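Local coordinates for protein catalase-3 (Neurospora crassa, PDB 4AJ9) that breaks hydrogen peroxide down to water and oxygen with a heme cofactor, probably protecting the cell from its toxic effects, at residues C[294-302]-C[513-521]; C[619-627]-C[664-674]. One frame throughout, in Å; residues are numbered along the deposited sequence.

Contact 1: residues C[294-302]-C[513-521]; sequences TKFLPEEFA and NNVTRGVSI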
loop_
_atom_site.group_PDB
_atom_site.type_symbol
_atom_site.label_atom_id
_atom_site.label_comp_id
_atom_site.label_asym_id
_atom_site.label_seq_id
_atom_site.Cartn_x
_atom_site.Cartn_y
_atom_site.Cartn_z
ATOM N N THR C 294 -25.408 14.539 -21.017
ATOM C CA THR C 294 -25.057 15.865 -21.510
ATOM C C THR C 294 -26.306 16.716 -21.695
ATOM O O THR C 294 -26.223 17.825 -22.205
ATOM C CB THR C 294 -24.272 15.810 -22.860
ATOM O OG1 THR C 294 -25.122 15.307 -23.899
ATOM C CG2 THR C 294 -23.027 14.899 -22.733
ATOM N N LYS C 295 -27.457 16.186 -21.287
ATOM C CA LYS C 295 -28.728 16.881 -21.456
ATOM C C LYS C 295 -29.425 17.007 -20.108
ATOM O O LYS C 295 -29.314 16.114 -19.269
ATOM C CB LYS C 295 -29.646 16.109 -22.408
ATOM C CG LYS C 295 -29.026 15.692 -23.741
ATOM C CD LYS C 295 -29.039 16.823 -24.751
ATOM C CE LYS C 295 -28.571 16.341 -26.126
ATOM N NZ LYS C 295 -27.234 15.688 -26.074
ATOM N N PHE C 296 -30.124 18.121 -19.894
ATOM C CA PHE C 296 -31.050 18.235 -18.767
ATOM C C PHE C 296 -32.500 18.302 -19.253
ATOM O O PHE C 296 -32.752 18.562 -20.421
ATOM C CB PHE C 296 -30.712 19.411 -17.827
ATOM C CG PHE C 296 -30.894 20.780 -18.441
ATOM C CD1 PHE C 296 -32.134 21.405 -18.427
ATOM C CD2 PHE C 296 -29.819 21.448 -19.009
ATOM C CE1 PHE C 296 -32.301 22.660 -18.985
ATOM C CE2 PHE C 296 -29.973 22.698 -19.572
ATOM C CZ PHE C 296 -31.216 23.312 -19.564
ATOM N N LEU C 297 -33.445 18.038 -18.357
ATOM C CA LEU C 297 -34.859 18.069 -18.709
ATOM C C LEU C 297 -35.468 19.417 -18.338
ATOM O O LEU C 297 -35.596 19.732 -17.155
ATOM C CB LEU C 297 -35.601 16.940 -17.988
ATOM C CG LEU C 297 -37.095 16.775 -18.284
ATOM C CD1 LEU C 297 -37.317 16.455 -19.741
ATOM C CD2 LEU C 297 -37.679 15.678 -17.409
ATOM N N PRO C 298 -35.842 20.224 -19.346
ATOM C CA PRO C 298 -36.456 21.522 -19.051
ATOM C C PRO C 298 -37.595 21.382 -18.046
ATOM O O PRO C 298 -38.396 20.456 -18.155
ATOM C CB PRO C 298 -36.982 21.964 -20.414
ATOM C CG PRO C 298 -35.993 21.380 -21.369
ATOM C CD PRO C 298 -35.611 20.040 -20.791
ATOM N N GLU C 299 -37.655 22.277 -17.066
ATOM C CA GLU C 299 -38.670 22.192 -16.026
ATOM C C GLU C 299 -40.073 22.440 -16.562
ATOM O O GLU C 299 -41.057 22.110 -15.907
ATOM C CB GLU C 299 -38.356 23.164 -14.890
ATOM C CG GLU C 299 -37.208 22.666 -14.018
ATOM C CD GLU C 299 -36.819 23.641 -12.951
ATOM O OE1 GLU C 299 -37.727 24.245 -12.340
ATOM O OE2 GLU C 299 -35.598 23.798 -12.730
ATOM N N GLU C 300 -40.156 23.015 -17.755
ATOM C CA GLU C 300 -41.445 23.243 -18.398
ATOM C C GLU C 300 -42.101 21.915 -18.737
ATOM O O GLU C 300 -43.325 21.819 -18.788
ATOM C CB GLU C 300 -41.285 24.081 -19.676
ATOM C CG GLU C 300 -40.967 25.550 -19.440
ATOM C CD GLU C 300 -39.495 25.806 -19.152
ATOM O OE1 GLU C 300 -38.656 24.948 -19.486
ATOM O OE2 GLU C 300 -39.179 26.877 -18.591
ATOM N N PHE C 301 -41.279 20.896 -18.984
ATOM C CA PHE C 301 -41.775 19.570 -19.359
ATOM C C PHE C 301 -42.074 18.699 -18.146
ATOM O O PHE C 301 -42.973 17.862 -18.176
ATOM C CB PHE C 301 -40.755 18.837 -20.240
ATOM C CG PHE C 301 -40.380 19.574 -21.496
ATOM C CD1 PHE C 301 -41.257 20.466 -22.087
ATOM C CD2 PHE C 301 -39.146 19.364 -22.090
ATOM C CE1 PHE C 301 -40.903 21.139 -23.242
ATOM C CE2 PHE C 301 -38.789 20.029 -23.252
ATOM C CZ PHE C 301 -39.667 20.917 -23.826
ATOM N N ALA C 302 -41.293 18.879 -17.087
ATOM C CA ALA C 302 -41.445 18.084 -15.870
ATOM C C ALA C 302 -40.980 18.932 -14.702
ATOM O O ALA C 302 -39.772 19.123 -14.506
ATOM C CB ALA C 302 -40.630 16.804 -15.962
ATOM N N ASN C 513 -34.324 29.694 -30.599
ATOM C CA ASN C 513 -34.571 30.784 -29.653
ATOM C C ASN C 513 -35.269 30.337 -28.377
ATOM O O ASN C 513 -35.782 31.161 -27.623
ATOM C CB ASN C 513 -35.428 31.862 -30.316
ATOM C CG ASN C 513 -34.857 32.313 -31.636
ATOM O OD1 ASN C 513 -33.662 32.580 -31.740
ATOM N ND2 ASN C 513 -35.698 32.372 -32.661
ATOM N N ASN C 514 -35.306 29.034 -28.136
ATOM C CA ASN C 514 -35.991 28.530 -26.947
ATOM C C ASN C 514 -35.312 28.939 -25.634
ATOM O O ASN C 514 -34.092 29.087 -25.563
ATOM C CB ASN C 514 -36.171 27.013 -27.041
ATOM C CG ASN C 514 -37.172 26.618 -28.114
ATOM O OD1 ASN C 514 -38.279 27.151 -28.163
ATOM N ND2 ASN C 514 -36.784 25.698 -28.988
ATOM N N VAL C 515 -36.117 29.142 -24.599
ATOM C CA VAL C 515 -35.600 29.501 -23.287
ATOM C C VAL C 515 -36.210 28.560 -22.259
ATOM O O VAL C 515 -37.275 27.992 -22.488
ATOM C CB VAL C 515 -35.982 30.932 -22.912
ATOM C CG1 VAL C 515 -35.368 31.926 -23.894
ATOM C CG2 VAL C 515 -37.491 31.073 -22.885
ATOM N N THR C 516 -35.537 28.394 -21.129
ATOM C CA THR C 516 -36.068 27.564 -20.050
ATOM C C THR C 516 -35.763 28.214 -18.706
ATOM O O THR C 516 -34.790 28.944 -18.575
ATOM C CB THR C 516 -35.497 26.133 -20.092
ATOM O OG1 THR C 516 -36.143 25.336 -19.096
ATOM C CG2 THR C 516 -33.981 26.134 -19.855
ATOM N N ARG C 517 -36.605 27.954 -17.715
ATOM C CA ARG C 517 -36.450 28.571 -16.408
ATOM C C ARG C 517 -35.482 27.799 -15.531
ATOM O O ARG C 517 -35.168 26.636 -15.795
ATOM C CB ARG C 517 -37.796 28.640 -15.682
ATOM C CG ARG C 517 -38.353 27.272 -15.254
ATOM C CD ARG C 517 -39.621 27.452 -14.420
ATOM N NE ARG C 517 -40.177 26.196 -13.918
ATOM C CZ ARG C 517 -41.305 25.645 -14.362
ATOM N NH1 ARG C 517 -42.001 26.240 -15.323
ATOM N NH2 ARG C 517 -41.744 24.501 -13.843
ATOM N N GLY C 518 -35.028 28.444 -14.470
ATOM C CA GLY C 518 -34.292 27.740 -13.438
ATOM C C GLY C 518 -32.804 27.564 -13.674
ATOM O O GLY C 518 -32.153 26.844 -12.914
ATOM N N VAL C 519 -32.247 28.202 -14.704
ATOM C CA VAL C 519 -30.817 28.038 -14.958
ATOM C C VAL C 519 -30.018 29.319 -14.722
ATOM O O VAL C 519 -28.780 29.293 -14.637
ATOM C CB VAL C 519 -30.535 27.441 -16.370
ATOM C CG1 VAL C 519 -31.207 26.069 -16.513
ATOM C CG2 VAL C 519 -31.014 28.374 -17.444
ATOM N N SER C 520 -30.727 30.439 -14.604
ATOM C CA SER C 520 -30.090 31.730 -14.342
ATOM C C SER C 520 -29.767 31.936 -12.855
ATOM O O SER C 520 -30.490 31.466 -11.978
ATOM C CB SER C 520 -30.972 32.877 -14.852
ATOM O OG SER C 520 -30.531 34.137 -14.360
ATOM N N ILE C 521 -28.674 32.641 -12.577
ATOM C CA ILE C 521 -28.340 33.003 -11.203
ATOM C C ILE C 521 -28.760 34.446 -10.945
ATOM O O ILE C 521 -29.395 34.760 -9.935
ATOM C CB ILE C 521 -26.826 32.852 -10.938
ATOM C CG1 ILE C 521 -26.419 31.371 -10.970
ATOM C CG2 ILE C 521 -26.454 33.481 -9.598
ATOM C CD1 ILE C 521 -24.921 31.163 -11.077
HETATM O O HOH W 1 -40.285 23.275 -11.694
HETATM O O HOH W 2 -35.600 24.187 -16.917
HETATM O O HOH W 3 -33.214 24.541 -11.612
#
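Glu299 and Glu300, on the loop between strands 270-278 and 305-314 of the catalase beta-barrel, meet Thr516 and Arg517 of the extended linker that runs from the helices to the C-terminal domain, an example of two irregular segments joined by adjacent carboxylates. Hydrogen bonds come first. Glu300 uses both carboxylate oxygens, each through its syn lone pair: Thr516 OG1 donates to Glu300 OE1 at 2.6 Å, and the backbone Arg517 N to Glu300 OE2 at 2.9 Å. A bend at chi2 (81°) curls the Glu300 chain back to the linker, and this two-pronged grip should limit rotation of its carboxylate. Charge pairing follows at Glu299, whose OE1 forms a long salt bridge with Arg517 NE at 3.5 Å. The carboxylate and guanidinium planes stand 84° apart, so the groups do not meet as a flat, two-bonded pair; a water also bridges Glu299 OE1 and Arg517 NH2. Gly518 turns the linker with positive phi; a CB there would press on the carbonyl oxygen of Arg517 and also run into Glu299 OE2. The apolar part is carried by Phe296: Thr516 CG2 meets the edge of its ring, and Val519 CG1 approaches Phe296 CZ to 4.1 Å, beside Leu447 and Phe448 of helix 443-450. A second water accepts from Glu299 N at 2.8 Å and donates to both Thr516 OG1 and Arg517 O.

Contact 2: residues C[619-627]-C[664-674]; sequences DGYRWGKPV and GLKVFKFLERF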
loop_
_atom_site.group_PDB
_atom_site.type_symbol
_atom_site.label_atom_id
_atom_site.label_comp_id
_atom_site.label_asym_id
_atom_site.label_seq_id
_atom_site.Cartn_x
_atom_site.Cartn_y
_atom_site.Cartn_z
ATOM N N ASP C 619 -12.486 48.079 -5.450
ATOM C CA ASP C 619 -12.770 46.684 -5.787
ATOM C C ASP C 619 -14.247 46.402 -5.546
ATOM O O ASP C 619 -14.930 45.869 -6.407
ATOM C CB ASP C 619 -11.947 45.711 -4.929
ATOM C CG ASP C 619 -10.458 45.674 -5.302
ATOM O OD1 ASP C 619 -10.097 46.022 -6.444
ATOM O OD2 ASP C 619 -9.643 45.277 -4.434
ATOM N N GLY C 620 -14.724 46.748 -4.357
ATOM C CA GLY C 620 -16.101 46.498 -3.982
ATOM C C GLY C 620 -17.030 47.076 -5.029
ATOM O O GLY C 620 -17.957 46.408 -5.499
ATOM N N TYR C 621 -16.764 48.317 -5.422
ATOM C CA TYR C 621 -17.589 48.948 -6.448
ATOM C C TYR C 621 -17.484 48.242 -7.796
ATOM O O TYR C 621 -18.501 47.921 -8.406
ATOM C CB TYR C 621 -17.266 50.427 -6.612
ATOM C CG TYR C 621 -18.033 51.058 -7.754
ATOM C CD1 TYR C 621 -19.329 51.549 -7.572
ATOM C CD2 TYR C 621 -17.471 51.152 -9.014
ATOM C CE1 TYR C 621 -20.033 52.121 -8.628
ATOM C CE2 TYR C 621 -18.164 51.714 -10.066
ATOM C CZ TYR C 621 -19.437 52.199 -9.873
ATOM O OH TYR C 621 -20.097 52.754 -10.947
ATOM N N ARG C 622 -16.262 48.001 -8.267
ATOM C CA ARG C 622 -16.083 47.406 -9.587
ATOM C C ARG C 622 -16.605 45.975 -9.701
ATOM O O ARG C 622 -16.960 45.525 -10.783
ATOM C CB ARG C 622 -14.616 47.442 -10.004
ATOM C CG ARG C 622 -14.377 48.324 -11.206
ATOM C CD ARG C 622 -13.933 49.705 -10.811
ATOM N NE ARG C 622 -12.482 49.768 -10.727
ATOM C CZ ARG C 622 -11.725 50.704 -11.294
ATOM N NH1 ARG C 622 -12.268 51.683 -12.009
ATOM N NH2 ARG C 622 -10.409 50.648 -11.147
ATOM N N TRP C 623 -16.614 45.258 -8.586
ATOM C CA TRP C 623 -17.081 43.882 -8.556
ATOM C C TRP C 623 -18.589 43.795 -8.322
ATOM O O TRP C 623 -19.135 42.708 -8.097
ATOM C CB TRP C 623 -16.312 43.117 -7.479
ATOM C CG TRP C 623 -14.843 43.038 -7.794
ATOM C CD1 TRP C 623 -14.258 43.229 -9.011
ATOM C CD2 TRP C 623 -13.783 42.746 -6.879
ATOM N NE1 TRP C 623 -12.893 43.064 -8.914
ATOM C CE2 TRP C 623 -12.577 42.771 -7.613
ATOM C CE3 TRP C 623 -13.736 42.462 -5.508
ATOM C CZ2 TRP C 623 -11.334 42.524 -7.021
ATOM C CZ3 TRP C 623 -12.497 42.225 -4.917
ATOM C CH2 TRP C 623 -11.317 42.247 -5.680
ATOM N N GLY C 624 -19.259 44.944 -8.385
ATOM C CA GLY C 624 -20.712 45.007 -8.334
ATOM C C GLY C 624 -21.376 44.905 -6.966
ATOM O O GLY C 624 -22.587 44.692 -6.883
ATOM N N LYS C 625 -20.602 45.059 -5.897
ATOM C CA LYS C 625 -21.146 44.961 -4.543
ATOM C C LYS C 625 -21.919 46.220 -4.147
ATOM O O LYS C 625 -21.626 47.317 -4.634
ATOM C CB LYS C 625 -20.024 44.739 -3.515
ATOM C CG LYS C 625 -19.135 43.549 -3.780
ATOM C CD LYS C 625 -18.052 43.408 -2.706
ATOM C CE LYS C 625 -17.034 42.341 -3.084
ATOM N NZ LYS C 625 -17.709 41.009 -3.214
ATOM N N PRO C 626 -22.910 46.066 -3.262
ATOM C CA PRO C 626 -23.465 47.244 -2.588
ATOM C C PRO C 626 -22.336 47.963 -1.864
ATOM O O PRO C 626 -21.638 47.323 -1.077
ATOM C CB PRO C 626 -24.415 46.648 -1.546
ATOM C CG PRO C 626 -24.662 45.253 -1.976
ATOM C CD PRO C 626 -23.500 44.803 -2.789
ATOM N N VAL C 627 -22.135 49.248 -2.143
ATOM C CA VAL C 627 -21.172 50.044 -1.393
ATOM C C VAL C 627 -21.858 51.271 -0.802
ATOM O O VAL C 627 -22.892 51.725 -1.303
ATOM C CB VAL C 627 -19.954 50.451 -2.246
ATOM C CG1 VAL C 627 -19.240 49.199 -2.792
ATOM C CG2 VAL C 627 -20.374 51.379 -3.391
ATOM N N GLY C 664 -29.635 46.265 -0.954
ATOM C CA GLY C 664 -28.692 45.946 -2.008
ATOM C C GLY C 664 -28.151 44.530 -1.896
ATOM O O GLY C 664 -27.864 43.896 -2.912
ATOM N N LEU C 665 -28.012 44.037 -0.667
ATOM C CA LEU C 665 -27.455 42.696 -0.452
ATOM C C LEU C 665 -28.362 41.614 -1.003
ATOM O O LEU C 665 -27.884 40.560 -1.411
ATOM C CB LEU C 665 -27.145 42.438 1.028
ATOM C CG LEU C 665 -25.827 43.017 1.548
ATOM C CD1 LEU C 665 -25.804 43.009 3.063
ATOM C CD2 LEU C 665 -24.626 42.262 0.995
ATOM N N LYS C 666 -29.669 41.876 -1.029
ATOM C CA LYS C 666 -30.613 40.945 -1.649
ATOM C C LYS C 666 -30.414 40.881 -3.162
ATOM O O LYS C 666 -30.456 39.805 -3.748
ATOM C CB LYS C 666 -32.067 41.306 -1.313
ATOM C CG LYS C 666 -32.484 40.965 0.117
ATOM C CD LYS C 666 -34.006 40.956 0.285
ATOM C CE LYS C 666 -34.417 40.250 1.578
ATOM N NZ LYS C 666 -35.884 39.964 1.646
ATOM N N VAL C 667 -30.198 42.036 -3.793
ATOM C CA VAL C 667 -29.856 42.079 -5.215
ATOM C C VAL C 667 -28.487 41.416 -5.433
ATOM O O VAL C 667 -28.248 40.748 -6.443
ATOM C CB VAL C 667 -29.796 43.528 -5.718
ATOM C CG1 VAL C 667 -29.403 43.575 -7.184
ATOM C CG2 VAL C 667 -31.142 44.228 -5.487
ATOM N N PHE C 668 -27.599 41.648 -4.471
ATOM C CA PHE C 668 -26.282 41.009 -4.372
ATOM C C PHE C 668 -25.189 41.499 -5.336
ATOM O O PHE C 668 -24.115 41.907 -4.898
ATOM C CB PHE C 668 -26.381 39.478 -4.395
ATOM C CG PHE C 668 -25.088 38.820 -4.049
ATOM C CD1 PHE C 668 -24.648 38.798 -2.734
ATOM C CD2 PHE C 668 -24.284 38.277 -5.034
ATOM C CE1 PHE C 668 -23.439 38.220 -2.402
ATOM C CE2 PHE C 668 -23.071 37.706 -4.711
ATOM C CZ PHE C 668 -22.645 37.676 -3.393
ATOM N N LYS C 669 -25.446 41.432 -6.637
ATOM C CA LYS C 669 -24.560 42.049 -7.617
ATOM C C LYS C 669 -25.323 43.068 -8.446
ATOM O O LYS C 669 -26.432 42.799 -8.926
ATOM C CB LYS C 669 -23.940 41.003 -8.548
ATOM C CG LYS C 669 -22.987 40.025 -7.866
ATOM C CD LYS C 669 -21.736 40.717 -7.369
ATOM C CE LYS C 669 -20.542 39.760 -7.413
ATOM N NZ LYS C 669 -19.415 40.262 -6.587
ATOM N N PHE C 670 -24.719 44.235 -8.621
ATOM C CA PHE C 670 -25.321 45.284 -9.416
ATOM C C PHE C 670 -24.758 45.277 -10.825
ATOM O O PHE C 670 -23.701 45.841 -11.092
ATOM C CB PHE C 670 -25.170 46.629 -8.712
ATOM C CG PHE C 670 -26.093 46.774 -7.548
ATOM C CD1 PHE C 670 -25.784 46.195 -6.329
ATOM C CD2 PHE C 670 -27.311 47.422 -7.691
ATOM C CE1 PHE C 670 -26.652 46.295 -5.263
ATOM C CE2 PHE C 670 -28.185 47.527 -6.626
ATOM C CZ PHE C 670 -27.851 46.964 -5.404
ATOM N N LEU C 671 -25.487 44.617 -11.718
ATOM C CA LEU C 671 -24.993 44.286 -13.050
ATOM C C LEU C 671 -24.932 45.479 -13.999
ATOM O O LEU C 671 -24.424 45.362 -15.118
ATOM C CB LEU C 671 -25.849 43.178 -13.669
ATOM C CG LEU C 671 -25.905 41.862 -12.891
ATOM C CD1 LEU C 671 -26.767 40.834 -13.638
ATOM C CD2 LEU C 671 -24.500 41.327 -12.649
ATOM N N GLU C 672 -25.439 46.627 -13.566
ATOM C CA GLU C 672 -25.378 47.807 -14.421
ATOM C C GLU C 672 -23.948 48.301 -14.546
ATOM O O GLU C 672 -23.650 49.135 -15.396
ATOM C CB GLU C 672 -26.289 48.926 -13.912
ATOM C CG GLU C 672 -26.450 48.966 -12.413
ATOM C CD GLU C 672 -27.495 47.984 -11.923
ATOM O OE1 GLU C 672 -28.669 48.110 -12.329
ATOM O OE2 GLU C 672 -27.143 47.092 -11.131
ATOM N N ARG C 673 -23.063 47.767 -13.707
ATOM C CA ARG C 673 -21.672 48.224 -13.659
ATOM C C ARG C 673 -20.764 47.477 -14.625
ATOM O O ARG C 673 -19.547 47.694 -14.647
ATOM C CB ARG C 673 -21.121 48.097 -12.240
ATOM C CG ARG C 673 -21.917 48.883 -11.218
ATOM C CD ARG C 673 -21.273 48.843 -9.845
ATOM N NE ARG C 673 -22.237 49.263 -8.837
ATOM C CZ ARG C 673 -22.165 48.961 -7.547
ATOM N NH1 ARG C 673 -21.154 48.240 -7.081
ATOM N NH2 ARG C 673 -23.111 49.390 -6.722
ATOM N N PHE C 674 -21.356 46.600 -15.429
ATOM C CA PHE C 674 -20.589 45.787 -16.362
ATOM C C PHE C 674 -20.954 46.054 -17.812
ATOM O O PHE C 674 -22.104 45.879 -18.211
ATOM C CB PHE C 674 -20.767 44.309 -16.028
ATOM C CG PHE C 674 -20.335 43.973 -14.640
ATOM C CD1 PHE C 674 -21.212 44.116 -13.580
ATOM C CD2 PHE C 674 -19.030 43.576 -14.382
ATOM C CE1 PHE C 674 -20.814 43.832 -12.290
ATOM C CE2 PHE C 674 -18.629 43.295 -13.086
ATOM C CZ PHE C 674 -19.521 43.423 -12.046
HETATM O O HOH W 4 -17.381 47.139 -13.118
HETATM O O HOH W 5 -20.076 40.326 -4.045
#
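A Schellman motif closes helix 612-622, and the carbonyls around this helix end receive Arg673 and Lys669 from the chain that follows helix 654-667. Gly624 is its C-prime residue, with positive phi; Lys625 N returns to Gly620 O and Gly624 N to Tyr621 O. Arg673 NH1 donates to Tyr621 O at 3.0 Å, in the carbonyl plane and on a lone pair, and to Lys625 O at 2.7 Å, nearly within the guanidinium plane. Tyr621 O therefore takes two donors. The Arg673 chain, extended from CG to NE, lays CD over one face of the Tyr621 ring in a CH-pi contact, 3.9 Å from its centroid, and leaves ring and guanidinium planes only 10° apart. Tyr621 CD1 lies over one guanidinium face and Phe670 CB over the other. With an alanine at Arg673, Lys625 O would probably lose its guanidinium donor, Tyr621 O would be left with Gly624 N, and a gap is likely between the Tyr621 ring and Phe670. In the parallel-sheet domain of long catalases, related to class I glutamine amidotransferases, this turn leads directly into strand 627-630. Here Phe670 N donates to Gly624 O at 2.8 Å, joining the two segments by their backbones. Beside it, Lys669, bent at chi2 (-67°) and again at chi3, brings NZ to Trp623 O at 2.9 Å. Lys625 NZ lies 3.9 Å from Lys669 NZ, but Glu243 forms salt bridges with both, and a shared water accepts from each ammonium group. Pro626 CG lies 4.0 Å from Phe670 CE1, at the edge of that ring, and also packs against Leu665 CD2.

How the contacts relate
Contact 1 is complete in the sequence before the first residue of contact 2; their centres lie 27 Å apart and their nearest atoms about 7 Å. Contact 1 links the catalase region to the linker, whereas contact 2 lies wholly within the C-terminal domain and reaches the catalase region through Glu243. Helix 454-468 connects their surroundings, since Glu456 binds Ser520 and Ile521 while Val455 and Phe459 pack against Leu671 and Phe674. Contact 1 is the one closer to the heme site, though not part of it: the Phe296 side chain is about 11 Å from heme and about 12 Å from that of Asn138, a predicted active-site residue. Contact 2 lies away from the annotated sites.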